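Local coordinates for general secretion pathway protein C (Vibrio cholerae, PDB 2I6V) that probably takes part in type II secretion, being required for cholera toxin to cross the outer membrane, with this piece its PDZ domain, at residues Val23-Gly26 and Leu31-Ser34. Sequence-based numbering, arbitrary orientation.
Sequences VSPG and LFES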
# COMPACT_ATOMS: atom_id res chain seq x y z
N VAL A 23 -6.48 3.25 2.61
CA VAL A 23 -5.34 4.15 2.68
C VAL A 23 -5.67 5.43 3.46
O VAL A 23 -6.70 6.07 3.21
CB VAL A 23 -4.93 4.57 1.25
CG1 VAL A 23 -4.02 5.78 1.26
CG2 VAL A 23 -4.30 3.39 0.50
N SER A 24 -4.78 5.80 4.38
CA SER A 24 -4.84 7.08 5.10
C SER A 24 -3.49 7.77 4.94
O SER A 24 -2.49 7.12 4.64
CB SER A 24 -5.13 6.87 6.60
OG SER A 24 -6.43 6.32 6.81
N PRO A 25 -3.45 9.08 5.15
CA PRO A 25 -2.17 9.79 5.03
C PRO A 25 -1.09 9.23 5.95
O PRO A 25 -1.37 8.85 7.09
CB PRO A 25 -2.53 11.22 5.43
CG PRO A 25 -4.00 11.34 5.07
CD PRO A 25 -4.56 9.99 5.47
N GLY A 26 0.14 9.16 5.44
CA GLY A 26 1.27 8.77 6.25
C GLY A 26 1.79 9.95 7.05
O GLY A 26 1.14 11.01 7.17
N LEU A 31 5.38 13.18 0.93
CA LEU A 31 5.43 11.86 0.30
C LEU A 31 4.03 11.43 -0.16
O LEU A 31 3.84 11.01 -1.30
CB LEU A 31 6.02 10.84 1.27
CG LEU A 31 7.48 11.07 1.66
CD1 LEU A 31 7.94 9.97 2.61
CD2 LEU A 31 8.40 11.16 0.45
N PHE A 32 3.05 11.54 0.73
CA PHE A 32 1.68 11.11 0.41
C PHE A 32 1.13 11.85 -0.82
O PHE A 32 0.56 11.23 -1.74
CB PHE A 32 0.79 11.34 1.63
CG PHE A 32 -0.60 10.76 1.52
CD1 PHE A 32 -0.81 9.38 1.69
CD2 PHE A 32 -1.70 11.57 1.30
CE1 PHE A 32 -2.09 8.85 1.61
CE2 PHE A 32 -2.98 11.05 1.21
CZ PHE A 32 -3.18 9.69 1.36
N GLU A 33 1.32 13.16 -0.86
CA GLU A 33 0.79 13.94 -1.98
C GLU A 33 1.61 13.77 -3.26
O GLU A 33 1.04 13.68 -4.35
CB GLU A 33 0.69 15.42 -1.61
CG GLU A 33 -0.27 15.67 -0.43
CD GLU A 33 -1.73 15.40 -0.76
OE1 GLU A 33 -2.12 15.54 -1.95
OE2 GLU A 33 -2.50 15.06 0.16
N SER A 34 2.93 13.74 -3.13
CA SER A 34 3.79 13.64 -4.33
C SER A 34 3.60 12.32 -5.08
O SER A 34 3.78 12.26 -6.29
CB SER A 34 5.26 13.91 -4.01
OG SER A 34 5.84 12.90 -3.20
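Val23 meets Phe32 at the rim of its ring: CG1 of Val23 approaches CE1 of Phe32 to 3.6 Å, close to the ring plane, with CZ the next atom along the edge. Turned anti to the backbone N (chi1 164°), this methyl branch points from the strand at the aromatic ring, and the buried valine also touches Val7 and Leu9 of strand 7-14. Its backbone is hydrogen-bonded to Gly40 and Asp41, just ahead of strand 42-46. CB of Ser24 leaves the backbone on the side away from the helix, and the residue contributes its backbone instead; its O lies 3.5 Å from CE1 of Phe32, an oblique approach. At Pro25 the contact passes from the rim to a face. The CA of Pro25 stands 3.6 Å from the centroid of the Phe32 ring, 14° off the ring normal, and makes a CH-pi interaction through the main-chain carbon. Farther out, CG of the pyrrolidine ring reaches CE2 of Phe32 at 4.0 Å. Gly26 closes the segment with its N 3.9 Å from CD1 of Phe32.

On the helical side, Phe32 alone does the touching. Its CG lies anti to the backbone N (chi1 -171°), which carries the ring out from the helix toward the backbone of residues 23-26; Leu37, in the loop beyond the helix, packs against it as well. No hydrogen bond links residues 23-26 with 31-34, and the contact rests on van der Waals packing and one CH-pi interaction. Here the short helix 29-34, which follows strand 17-25 after a few residues, is pinned back onto the antiparallel sheet, an arrangement consistent with the strand-to-short-helix connection of the PDZ fold.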